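Local coordinates for D-isomer specific 2-hydroxyacid dehydrogenase family protein (PDB 5TX7), which probably interconverts D-2-hydroxy acids and the corresponding 2-oxo acids, using NAD as the redox cofactor, at residues I17-I22 against T297-T302; R68-L73 against L88-S93; N173-A178 against D196-S201; A250-R255 against S277-L282. One frame throughout, in Å; residues are numbered along the deposited sequence.

From the N terminus, interaction 1 opens first, at 17-22, and closes last, when helix 292-310 returns at 297-302; the other three lie within that long loop. Interaction 2 closes a short one, joining neighbouring strands of the five-stranded parallel sheet. Interactions 3 and 4 follow in series, without crossing, in the seven-stranded NAD-binding sheet: 173-178 meets the helix at 196-201, then 250-255 meets 277-282, their centres about 22 Å apart. Interactions 1 and 2 touch through T302 and L73, so helix 292-310 ties the chain's late part to the first sheet. Their centres lie about 38 to 43 Å from those of interactions 3 and 4, across the chain's centre.

Interaction 1. Residues I17-I22 against T297-T302; sequences ISWAPI and TLMDST
M299 leaves helix 292-310 with CG anti to its own backbone N, then bends twice (chi2 71°, chi3 69°), and this hooked shape carries SD and CE over to W19, whose indole turns back toward the helix although its CB points the other way. The methyl CE stands over one face of the indole, 3.8 Å from the centroid of the W19 six-membered ring and 17° off the ring normal, a CH-pi contact. SD approaches the same ring obliquely and lies 3.6 Å from W19 CE3, a Met-aromatic contact. Around the hook, I17 CD1 meets M299 CE at 3.8 Å, I22 CG1, in plane at the edge of the indole, lies 3.7 Å from M299 SD, and S18 O sits against M299 CG. P21 CG lies 3.6 Å from D300 OD1 toward the solvent side, while I22 CD1 packs on T302 CG2 at 3.8 Å. The short helix starting at A20 is capped by S18, whose OG accepts from A20 N at 3.0 Å. L28 and V30 of strand 27-30 and A6 of strand 3-6 also touch W19, so its indole sits between the methionine and the strands. The arrangement fits the two-domain architecture of D-2-hydroxyacid dehydrogenases, in which a C-terminal helix returns to pack on the parallel sheet of the first, flavodoxin-like domain.

Interaction 2. Residues R68-L73 against L88-S93; sequences RFVSVL and LGIPVS
F69 meets P91 and S93 where strands 69-72 and 92-93 run side by side, the two strands of a beta-alpha-beta unit whose helix is 82-87. With CG anti to the backbone N (chi1 -178°), the F69 side chain swings from CB across to the neighbouring strand. Beyond CB and CG, CD1 comes 3.2 Å from P91 O, a carbonyl oblique to the ring, and also touches P91 CB. CE1 is near both that oxygen and S93 OG, and CZ at the tip is 3.4 Å from S93 OG, which sits at the ring edge near its plane. This hydroxyl is hydrogen-bonded to V315 O, and F69 also stacks with F309 of helix 292-310. Three straight backbone hydrogen bonds join the parallel strands: V70 N to P91 O at 3.2 Å, S93 N to V70 O at 2.9 Å and V72 N to S93 O at 2.7 Å. On the face carrying V70 and V92, V70 CG2 meets I90 CG2 at 3.9 Å and V70 CB faces V92 CG2, with V82 and A85 of helix 82-87 packing against V92. Farther along, V72 CG2 rests on V92 CG1 at 3.9 Å. S71 is on the other face with S93, its OG hydrogen-bonded to N305 ND2. Helix 82-87 ends in a Schellman motif at G89, and just there a water donates to both G89 O and R68 O, its oxygen 2.9 Å from R68 O.

Interaction 3. Residues N173-A178 against D196-S201; sequences NVIAYA and DELFTS
I175 and L198 face each other where strand 173-177 and the helical segment 196-201 run nearly antiparallel, their axes 8.5 Å apart at closest and 152° between directions. I175 places CG1 between its backbone N and carbonyl carbon (chi1 64°), and the extended chain beyond carries CD1 onto the helix surface, 3.9 Å from L198 CA and 3.8 Å from S201 CB. The methyl thus lies over one turn of helix, bridging residues three apart. L198 in turn sets its CG 4.3 Å from I175 CG1, and its CD1 advances along the strand to Y177, 3.8 Å from Y177 CB and 3.6 Å from Y177 N. This is helix-on-sheet packing in the Rossmann-type NAD-binding domain, with strand 173-177 next to strand 150-154 in the sheet. L198 also touches V154 and, in strand 204-207, V205, so it packs across several strands. The Y177 ring turns away from the helix after its CB has pointed toward it, and ends up close to what is probably the dinucleotide-binding glycine-rich turn, though not in contact with it.

Interaction 4. Residues A250-R255 against S277-L282; sequences ALDSGR and SAKNCL
N280 ND2 donates to a water 2.7 Å away, which in turn donates to L251 O at 2.8 Å, and this bridge links the last turn of helix 244-253 to the loop before strand 281-283. Close by, K279 stretches along the helix end: its CG lies between backbone N and carbonyl carbon (chi1 70°), the rest is extended, and NZ makes a weak hydrogen bond to D252 O at 3.5 Å. NZ remains 5.5 Å from D252 OD1, too far for a salt bridge, though a weak longer-range attraction is possible. Beneath these polar groups L251 forms the apolar part. Its CB sits 3.5 Å from K279 O, and CD1 reaches A278 CB and C281 CB, each 4.0 Å away, with CD2 near N280 O. L256 and A259 of strand 256-261 also touch L251. The helix ends in a Schellman motif with G254 at positive phi, and S253 OG accepts from R255 N at 3.3 Å, an ST turn. L282 packs on T118 of the second subunit. The end of helix 244-253 packs on the loop leading into strand 281-283, the outermost strand within the chain, as at the edge of a parallel, Rossmann-type NAD-binding sheet.

Interaction 1. Residues I17-I22 against T297-T302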
loop_
_atom_site.group_PDB
_atom_site.type_symbol
_atom_site.label_atom_id
_atom_site.label_comp_id
_atom_site.label_asym_id
_atom_site.label_seq_id
_atom_site.Cartn_x
_atom_site.Cartn_y
_atom_site.Cartn_z
ATOM N N ILE A 17 -9.767 20.641 -6.217
ATOM C CA ILE A 17 -8.955 21.654 -5.562
ATOM C C ILE A 17 -9.459 23.010 -6.075
ATOM O O ILE A 17 -10.561 23.084 -6.599
ATOM C CB ILE A 17 -7.430 21.413 -5.744
ATOM C CG1 ILE A 17 -6.992 21.488 -7.211
ATOM C CG2 ILE A 17 -7.072 20.066 -5.173
ATOM C CD1 ILE A 17 -5.500 21.448 -7.417
ATOM N N SER A 18 -8.679 24.065 -5.893
ATOM C CA SER A 18 -9.122 25.427 -6.146
ATOM C C SER A 18 -8.068 26.221 -6.913
ATOM O O SER A 18 -6.884 26.142 -6.601
ATOM C CB SER A 18 -9.388 26.122 -4.814
ATOM O OG SER A 18 -9.767 27.468 -5.019
ATOM N N TRP A 19 -8.524 26.987 -7.904
ATOM C CA TRP A 19 -7.670 27.948 -8.610
ATOM C C TRP A 19 -7.505 29.254 -7.811
ATOM O O TRP A 19 -6.779 30.141 -8.245
ATOM C CB TRP A 19 -8.249 28.267 -9.998
ATOM C CG TRP A 19 -8.191 27.135 -10.921
ATOM C CD1 TRP A 19 -9.196 26.259 -11.207
ATOM C CD2 TRP A 19 -7.066 26.718 -11.684
ATOM N NE1 TRP A 19 -8.759 25.315 -12.101
ATOM C CE2 TRP A 19 -7.453 25.578 -12.417
ATOM C CE3 TRP A 19 -5.752 27.198 -11.822
ATOM C CZ2 TRP A 19 -6.581 24.908 -13.274
ATOM C CZ3 TRP A 19 -4.879 26.527 -12.675
ATOM C CH2 TRP A 19 -5.308 25.384 -13.384
ATOM N N ALA A 20 -8.160 29.375 -6.657
ATOM C CA ALA A 20 -8.142 30.628 -5.886
ATOM C C ALA A 20 -6.761 31.304 -5.722
ATOM O O ALA A 20 -6.666 32.529 -5.861
ATOM C CB ALA A 20 -8.804 30.433 -4.528
ATOM N N PRO A 21 -5.698 30.528 -5.446
ATOM C CA PRO A 21 -4.377 31.174 -5.332
ATOM C C PRO A 21 -3.908 31.882 -6.602
ATOM O O PRO A 21 -3.237 32.903 -6.506
ATOM C CB PRO A 21 -3.440 30.008 -4.985
ATOM C CG PRO A 21 -4.327 28.996 -4.339
ATOM C CD PRO A 21 -5.643 29.107 -5.061
ATOM N N ILE A 22 -4.263 31.348 -7.771
ATOM C CA ILE A 22 -3.965 31.981 -9.060
ATOM C C ILE A 22 -4.946 33.148 -9.330
ATOM O O ILE A 22 -4.542 34.187 -9.825
ATOM C CB ILE A 22 -4.053 30.989 -10.243
ATOM C CG1 ILE A 22 -3.256 29.694 -9.987
ATOM C CG2 ILE A 22 -3.582 31.643 -11.539
ATOM C CD1 ILE A 22 -1.760 29.822 -9.958
ATOM N N THR A 297 -0.335 21.379 -3.728
ATOM C CA THR A 297 0.979 21.975 -3.536
ATOM C C THR A 297 1.471 22.611 -4.840
ATOM O O THR A 297 2.004 23.727 -4.845
ATOM C CB THR A 297 1.982 20.902 -3.047
ATOM O OG1 THR A 297 1.567 20.435 -1.751
ATOM C CG2 THR A 297 3.426 21.443 -2.978
ATOM N N LEU A 298 1.298 21.866 -5.930
ATOM C CA LEU A 298 1.578 22.344 -7.282
ATOM C C LEU A 298 0.857 23.663 -7.614
ATOM O O LEU A 298 1.441 24.560 -8.223
ATOM C CB LEU A 298 1.252 21.235 -8.288
ATOM C CG LEU A 298 1.515 21.439 -9.762
ATOM C CD1 LEU A 298 2.901 21.973 -10.043
ATOM C CD2 LEU A 298 1.296 20.112 -10.477
ATOM N N MET A 299 -0.395 23.775 -7.191
ATOM C CA MET A 299 -1.169 24.997 -7.386
ATOM C C MET A 299 -0.540 26.157 -6.629
ATOM O O MET A 299 -0.338 27.215 -7.199
ATOM C CB MET A 299 -2.614 24.792 -6.922
ATOM C CG MET A 299 -3.550 25.977 -7.164
ATOM S SD MET A 299 -3.981 26.255 -8.889
ATOM C CE MET A 299 -5.002 24.812 -9.202
ATOM N N ASP A 300 -0.251 25.952 -5.338
ATOM C CA ASP A 300 0.358 26.985 -4.490
ATOM C C ASP A 300 1.720 27.444 -5.006
ATOM O O ASP A 300 1.990 28.659 -5.043
ATOM C CB ASP A 300 0.522 26.500 -3.054
ATOM C CG ASP A 300 -0.788 26.482 -2.261
ATOM O OD1 ASP A 300 -1.680 27.331 -2.498
ATOM O OD2 ASP A 300 -0.909 25.611 -1.351
ATOM N N SER A 301 2.564 26.488 -5.406
ATOM C CA SER A 301 3.895 26.799 -5.941
ATOM C C SER A 301 3.820 27.550 -7.261
ATOM O O SER A 301 4.636 28.423 -7.514
ATOM C CB SER A 301 4.734 25.529 -6.129
ATOM O OG SER A 301 5.029 24.901 -4.891
ATOM N N THR A 302 2.844 27.209 -8.097
ATOM C CA THR A 302 2.559 27.967 -9.314
ATOM C C THR A 302 2.117 29.418 -8.995
ATOM O O THR A 302 2.550 30.357 -9.678
ATOM C CB THR A 302 1.498 27.246 -10.156
ATOM O OG1 THR A 302 2.000 25.939 -10.488
ATOM C CG2 THR A 302 1.175 28.006 -11.429
#

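Interaction 2. Residues R68-L73 against L88-S93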
loop_
_atom_site.group_PDB
_atom_site.type_symbol
_atom_site.label_atom_id
_atom_site.label_comp_id
_atom_site.label_asym_id
_atom_site.label_seq_id
_atom_site.Cartn_x
_atom_site.Cartn_y
_atom_site.Cartn_z
ATOM N N ARG A 68 4.537 37.372 -21.381
ATOM C CA ARG A 68 5.641 37.803 -20.529
ATOM C C ARG A 68 6.181 36.731 -19.590
ATOM O O ARG A 68 7.316 36.859 -19.151
ATOM C CB ARG A 68 5.239 39.051 -19.741
ATOM C CG ARG A 68 4.721 40.211 -20.590
ATOM C CD ARG A 68 5.519 40.482 -21.875
ATOM N NE ARG A 68 5.023 41.661 -22.587
ATOM C CZ ARG A 68 5.587 42.224 -23.656
ATOM N NH1 ARG A 68 6.707 41.725 -24.186
ATOM N NH2 ARG A 68 5.032 43.320 -24.191
ATOM N N PHE A 69 5.420 35.667 -19.308
ATOM C CA PHE A 69 5.856 34.643 -18.345
ATOM C C PHE A 69 5.164 33.300 -18.539
ATOM O O PHE A 69 3.938 33.235 -18.677
ATOM C CB PHE A 69 5.614 35.140 -16.912
ATOM C CG PHE A 69 6.064 34.179 -15.844
ATOM C CD1 PHE A 69 7.384 33.734 -15.793
ATOM C CD2 PHE A 69 5.179 33.736 -14.861
ATOM C CE1 PHE A 69 7.805 32.862 -14.799
ATOM C CE2 PHE A 69 5.614 32.860 -13.879
ATOM C CZ PHE A 69 6.918 32.426 -13.848
ATOM N N VAL A 70 5.954 32.229 -18.540
ATOM C CA VAL A 70 5.401 30.876 -18.594
ATOM C C VAL A 70 5.716 30.117 -17.308
ATOM O O VAL A 70 6.875 30.068 -16.877
ATOM C CB VAL A 70 5.939 30.107 -19.799
ATOM C CG1 VAL A 70 5.382 28.681 -19.817
ATOM C CG2 VAL A 70 5.581 30.854 -21.081
ATOM N N SER A 71 4.690 29.558 -16.679
ATOM C CA SER A 71 4.920 28.640 -15.570
ATOM C C SER A 71 4.435 27.246 -15.968
ATOM O O SER A 71 3.312 27.085 -16.452
ATOM C CB SER A 71 4.238 29.117 -14.289
ATOM O OG SER A 71 4.852 28.509 -13.153
ATOM N N VAL A 72 5.304 26.259 -15.777
ATOM C CA VAL A 72 5.013 24.888 -16.141
ATOM C C VAL A 72 4.518 24.135 -14.915
ATOM O O VAL A 72 5.172 24.154 -13.863
ATOM C CB VAL A 72 6.254 24.192 -16.711
ATOM C CG1 VAL A 72 5.939 22.746 -17.092
ATOM C CG2 VAL A 72 6.772 24.966 -17.912
ATOM N N LEU A 73 3.395 23.434 -15.087
ATOM C CA LEU A 73 2.672 22.759 -14.008
ATOM C C LEU A 73 3.199 21.338 -13.842
ATOM O O LEU A 73 2.459 20.352 -13.922
ATOM C CB LEU A 73 1.165 22.751 -14.305
ATOM C CG LEU A 73 0.487 24.095 -14.587
ATOM C CD1 LEU A 73 -0.918 23.884 -15.144
ATOM C CD2 LEU A 73 0.454 24.946 -13.333
ATOM N N LEU A 88 13.624 35.472 -26.507
ATOM C CA LEU A 88 12.490 36.406 -26.577
ATOM C C LEU A 88 12.216 37.152 -25.253
ATOM O O LEU A 88 11.282 37.959 -25.180
ATOM C CB LEU A 88 11.209 35.658 -27.005
ATOM C CG LEU A 88 11.181 34.935 -28.352
ATOM C CD1 LEU A 88 9.887 34.133 -28.475
ATOM C CD2 LEU A 88 11.314 35.904 -29.511
ATOM N N GLY A 89 13.005 36.877 -24.217
ATOM C CA GLY A 89 12.891 37.556 -22.924
ATOM C C GLY A 89 11.754 37.077 -22.048
ATOM O O GLY A 89 11.224 37.848 -21.260
ATOM N N ILE A 90 11.397 35.795 -22.167
ATOM C CA ILE A 90 10.310 35.187 -21.399
ATOM C C ILE A 90 10.910 34.196 -20.404
ATOM O O ILE A 90 11.365 33.136 -20.809
ATOM C CB ILE A 90 9.319 34.452 -22.335
ATOM C CG1 ILE A 90 8.681 35.446 -23.325
ATOM C CG2 ILE A 90 8.217 33.747 -21.527
ATOM C CD1 ILE A 90 8.031 34.790 -24.517
ATOM N N PRO A 91 10.925 34.532 -19.099
ATOM C CA PRO A 91 11.299 33.542 -18.082
ATOM C C PRO A 91 10.337 32.365 -18.068
ATOM O O PRO A 91 9.133 32.562 -18.230
ATOM C CB PRO A 91 11.179 34.309 -16.760
ATOM C CG PRO A 91 11.139 35.758 -17.113
ATOM C CD PRO A 91 10.586 35.843 -18.503
ATOM N N VAL A 92 10.861 31.159 -17.887
ATOM C CA VAL A 92 10.039 29.960 -17.749
ATOM C C VAL A 92 10.346 29.368 -16.388
ATOM O O VAL A 92 11.510 29.079 -16.082
ATOM C CB VAL A 92 10.315 28.908 -18.845
ATOM C CG1 VAL A 92 9.394 27.715 -18.687
ATOM C CG2 VAL A 92 10.110 29.514 -20.220
ATOM N N SER A 93 9.306 29.186 -15.582
ATOM C CA SER A 93 9.457 28.540 -14.287
ATOM C C SER A 93 8.801 27.153 -14.263
ATOM O O SER A 93 7.806 26.916 -14.970
ATOM C CB SER A 93 8.859 29.423 -13.193
ATOM O OG SER A 93 9.615 30.607 -13.023
HETATM O O HOH W 1 8.915 39.043 -20.063
#

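Interaction 3. Residues N173-A178 against D196-S201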
loop_
_atom_site.group_PDB
_atom_site.type_symbol
_atom_site.label_atom_id
_atom_site.label_comp_id
_atom_site.label_asym_id
_atom_site.label_seq_id
_atom_site.Cartn_x
_atom_site.Cartn_y
_atom_site.Cartn_z
ATOM N N ASN A 173 16.027 -4.031 3.931
ATOM C CA ASN A 173 17.349 -3.472 3.783
ATOM C C ASN A 173 17.261 -2.544 2.605
ATOM O O ASN A 173 16.473 -2.787 1.690
ATOM C CB ASN A 173 18.375 -4.552 3.488
ATOM C CG ASN A 173 18.386 -5.628 4.544
ATOM O OD1 ASN A 173 18.803 -5.390 5.646
ATOM N ND2 ASN A 173 17.931 -6.809 4.215
ATOM N N VAL A 174 18.069 -1.491 2.626
ATOM C CA VAL A 174 18.090 -0.493 1.571
ATOM C C VAL A 174 19.508 -0.386 1.006
ATOM O O VAL A 174 20.489 -0.348 1.746
ATOM C CB VAL A 174 17.622 0.877 2.082
ATOM C CG1 VAL A 174 17.587 1.895 0.961
ATOM C CG2 VAL A 174 16.246 0.758 2.730
ATOM N N ILE A 175 19.594 -0.366 -0.319
ATOM C CA ILE A 175 20.806 -0.012 -1.027
ATOM C C ILE A 175 20.452 0.982 -2.120
ATOM O O ILE A 175 19.395 0.891 -2.725
ATOM C CB ILE A 175 21.533 -1.251 -1.589
ATOM C CG1 ILE A 175 20.683 -1.973 -2.657
ATOM C CG2 ILE A 175 21.895 -2.195 -0.443
ATOM C CD1 ILE A 175 21.357 -3.226 -3.177
ATOM N N ALA A 176 21.332 1.948 -2.350
ATOM C CA ALA A 176 21.072 3.028 -3.285
ATOM C C ALA A 176 22.209 3.194 -4.270
ATOM O O ALA A 176 23.368 3.179 -3.866
ATOM C CB ALA A 176 20.868 4.317 -2.518
ATOM N N TYR A 177 21.873 3.324 -5.556
ATOM C CA TYR A 177 22.807 3.802 -6.569
ATOM C C TYR A 177 22.615 5.301 -6.595
ATOM O O TYR A 177 21.587 5.795 -7.047
ATOM C CB TYR A 177 22.554 3.186 -7.954
ATOM C CG TYR A 177 23.432 3.786 -9.041
ATOM C CD1 TYR A 177 24.814 3.661 -8.977
ATOM C CD2 TYR A 177 22.881 4.510 -10.120
ATOM C CE1 TYR A 177 25.645 4.224 -9.943
ATOM C CE2 TYR A 177 23.702 5.085 -11.094
ATOM C CZ TYR A 177 25.090 4.936 -11.003
ATOM O OH TYR A 177 25.930 5.499 -11.953
ATOM N N ALA A 178 23.615 6.016 -6.096
ATOM C CA ALA A 178 23.505 7.439 -5.782
ATOM C C ALA A 178 24.649 8.191 -6.439
ATOM O O ALA A 178 25.591 8.614 -5.765
ATOM C CB ALA A 178 23.510 7.642 -4.273
ATOM N N ASP A 196 25.494 -2.195 -11.037
ATOM C CA ASP A 196 25.485 -3.651 -11.255
ATOM C C ASP A 196 25.283 -4.428 -9.958
ATOM O O ASP A 196 24.474 -5.353 -9.936
ATOM C CB ASP A 196 26.712 -4.118 -12.078
ATOM C CG ASP A 196 26.649 -3.645 -13.552
ATOM O OD1 ASP A 196 25.546 -3.351 -14.075
ATOM O OD2 ASP A 196 27.696 -3.566 -14.227
ATOM N N GLU A 197 25.961 -4.018 -8.885
ATOM C CA GLU A 197 25.801 -4.591 -7.547
ATOM C C GLU A 197 24.372 -4.454 -7.006
ATOM O O GLU A 197 23.877 -5.351 -6.311
ATOM C CB GLU A 197 26.794 -3.912 -6.594
ATOM C CG GLU A 197 26.917 -4.499 -5.191
ATOM C CD GLU A 197 27.906 -3.719 -4.310
ATOM O OE1 GLU A 197 28.733 -2.911 -4.845
ATOM O OE2 GLU A 197 27.849 -3.911 -3.067
ATOM N N LEU A 198 23.718 -3.338 -7.327
ATOM C CA LEU A 198 22.325 -3.109 -6.931
ATOM C C LEU A 198 21.445 -4.211 -7.491
ATOM O O LEU A 198 20.697 -4.813 -6.736
ATOM C CB LEU A 198 21.813 -1.737 -7.379
ATOM C CG LEU A 198 20.430 -1.266 -6.874
ATOM C CD1 LEU A 198 20.360 0.250 -6.785
ATOM C CD2 LEU A 198 19.264 -1.738 -7.722
ATOM N N PHE A 199 21.553 -4.491 -8.789
ATOM C CA PHE A 199 20.719 -5.551 -9.410
ATOM C C PHE A 199 20.985 -6.976 -8.920
ATOM O O PHE A 199 20.034 -7.759 -8.833
ATOM C CB PHE A 199 20.775 -5.490 -10.943
ATOM C CG PHE A 199 19.936 -4.394 -11.511
ATOM C CD1 PHE A 199 20.465 -3.120 -11.668
ATOM C CD2 PHE A 199 18.598 -4.610 -11.814
ATOM C CE1 PHE A 199 19.693 -2.085 -12.152
ATOM C CE2 PHE A 199 17.831 -3.588 -12.325
ATOM C CZ PHE A 199 18.377 -2.319 -12.481
ATOM N N THR A 200 22.239 -7.314 -8.574
ATOM C CA THR A 200 22.531 -8.643 -8.051
ATOM C C THR A 200 22.043 -8.811 -6.598
ATOM O O THR A 200 21.758 -9.922 -6.184
ATOM C CB THR A 200 24.030 -9.073 -8.159
ATOM O OG1 THR A 200 24.845 -8.322 -7.271
ATOM C CG2 THR A 200 24.581 -8.917 -9.534
ATOM N N SER A 201 21.953 -7.723 -5.837
ATOM C CA SER A 201 21.624 -7.794 -4.400
ATOM C C SER A 201 20.183 -7.442 -4.037
ATOM O O SER A 201 19.744 -7.794 -2.962
ATOM C CB SER A 201 22.539 -6.864 -3.608
ATOM O OG SER A 201 23.883 -7.276 -3.743
#

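Interaction 4. Residues A250-R255 against S277-L282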
loop_
_atom_site.group_PDB
_atom_site.type_symbol
_atom_site.label_atom_id
_atom_site.label_comp_id
_atom_site.label_asym_id
_atom_site.label_seq_id
_atom_site.Cartn_x
_atom_site.Cartn_y
_atom_site.Cartn_z
ATOM N N ALA A 250 11.316 -11.475 -18.912
ATOM C CA ALA A 250 11.636 -11.765 -17.488
ATOM C C ALA A 250 10.411 -12.070 -16.644
ATOM O O ALA A 250 10.471 -12.891 -15.725
ATOM C CB ALA A 250 12.416 -10.615 -16.851
ATOM N N LEU A 251 9.312 -11.387 -16.935
ATOM C CA LEU A 251 8.050 -11.663 -16.275
ATOM C C LEU A 251 7.533 -13.039 -16.681
ATOM O O LEU A 251 7.190 -13.836 -15.807
ATOM C CB LEU A 251 7.028 -10.567 -16.583
ATOM C CG LEU A 251 7.285 -9.243 -15.807
ATOM C CD1 LEU A 251 6.572 -8.061 -16.465
ATOM C CD2 LEU A 251 6.872 -9.352 -14.343
ATOM N N ASP A 252 7.520 -13.335 -17.985
ATOM C CA ASP A 252 7.029 -14.636 -18.466
ATOM C C ASP A 252 7.894 -15.819 -17.991
ATOM O O ASP A 252 7.355 -16.887 -17.687
ATOM C CB ASP A 252 6.839 -14.654 -20.003
ATOM C CG ASP A 252 5.624 -13.788 -20.478
ATOM O OD1 ASP A 252 4.523 -13.853 -19.873
ATOM O OD2 ASP A 252 5.768 -13.034 -21.472
ATOM N N SER A 253 9.210 -15.612 -17.877
ATOM C CA SER A 253 10.137 -16.660 -17.396
ATOM C C SER A 253 10.103 -16.901 -15.889
ATOM O O SER A 253 10.527 -17.957 -15.438
ATOM C CB SER A 253 11.584 -16.354 -17.804
ATOM O OG SER A 253 12.221 -15.480 -16.892
ATOM N N GLY A 254 9.632 -15.922 -15.114
ATOM C CA GLY A 254 9.606 -16.017 -13.652
ATOM C C GLY A 254 10.784 -15.350 -12.959
ATOM O O GLY A 254 10.878 -15.387 -11.717
ATOM N N ARG A 255 11.681 -14.735 -13.741
ATOM C CA ARG A 255 12.784 -13.961 -13.198
ATOM C C ARG A 255 12.231 -12.860 -12.327
ATOM O O ARG A 255 12.660 -12.686 -11.178
ATOM C CB ARG A 255 13.624 -13.347 -14.327
ATOM C CG ARG A 255 14.714 -12.356 -13.895
ATOM C CD ARG A 255 15.846 -13.101 -13.220
ATOM N NE ARG A 255 16.667 -13.881 -14.156
ATOM C CZ ARG A 255 17.506 -14.845 -13.808
ATOM N NH1 ARG A 255 17.667 -15.182 -12.533
ATOM N NH2 ARG A 255 18.198 -15.488 -14.744
ATOM N N SER A 277 0.805 -7.826 -22.558
ATOM C CA SER A 277 0.572 -9.275 -22.655
ATOM C C SER A 277 1.327 -10.070 -21.584
ATOM O O SER A 277 1.147 -11.294 -21.487
ATOM C CB SER A 277 1.005 -9.787 -24.037
ATOM O OG SER A 277 0.542 -8.941 -25.073
ATOM N N ALA A 278 2.179 -9.399 -20.811
ATOM C CA ALA A 278 3.057 -10.077 -19.848
ATOM C C ALA A 278 2.300 -10.404 -18.569
ATOM O O ALA A 278 1.501 -9.584 -18.095
ATOM C CB ALA A 278 4.265 -9.199 -19.507
ATOM N N LYS A 279 2.558 -11.577 -18.004
ATOM C CA LYS A 279 1.968 -11.937 -16.709
ATOM C C LYS A 279 2.580 -11.129 -15.550
ATOM O O LYS A 279 3.662 -10.601 -15.679
ATOM C CB LYS A 279 2.051 -13.437 -16.466
ATOM C CG LYS A 279 3.435 -14.016 -16.211
ATOM C CD LYS A 279 3.360 -15.541 -16.300
ATOM C CE LYS A 279 4.524 -16.230 -15.616
ATOM N NZ LYS A 279 4.465 -17.690 -15.915
ATOM N N ASN A 280 1.825 -11.012 -14.455
ATOM C CA ASN A 280 2.234 -10.313 -13.224
ATOM C C ASN A 280 2.735 -8.887 -13.443
ATOM O O ASN A 280 3.626 -8.414 -12.736
ATOM C CB ASN A 280 3.304 -11.118 -12.491
ATOM C CG ASN A 280 2.835 -12.508 -12.124
ATOM O OD1 ASN A 280 1.739 -12.675 -11.590
ATOM N ND2 ASN A 280 3.667 -13.519 -12.398
ATOM N N CYS A 281 2.161 -8.195 -14.421
ATOM C CA CYS A 281 2.538 -6.819 -14.721
ATOM C C CYS A 281 1.369 -5.922 -14.343
ATOM O O CYS A 281 0.247 -6.114 -14.814
ATOM C CB CYS A 281 2.845 -6.660 -16.204
ATOM S SG CYS A 281 3.689 -5.103 -16.589
ATOM N N LEU A 282 1.640 -4.951 -13.475
ATOM C CA LEU A 282 0.655 -3.985 -13.016
ATOM C C LEU A 282 0.997 -2.617 -13.621
ATOM O O LEU A 282 2.131 -2.154 -13.522
ATOM C CB LEU A 282 0.678 -3.921 -11.497
ATOM C CG LEU A 282 -0.476 -3.273 -10.768
ATOM C CD1 LEU A 282 -1.711 -4.125 -10.950
ATOM C CD2 LEU A 282 -0.135 -3.150 -9.280
HETATM O O HOH W 2 6.265 -13.634 -13.202
#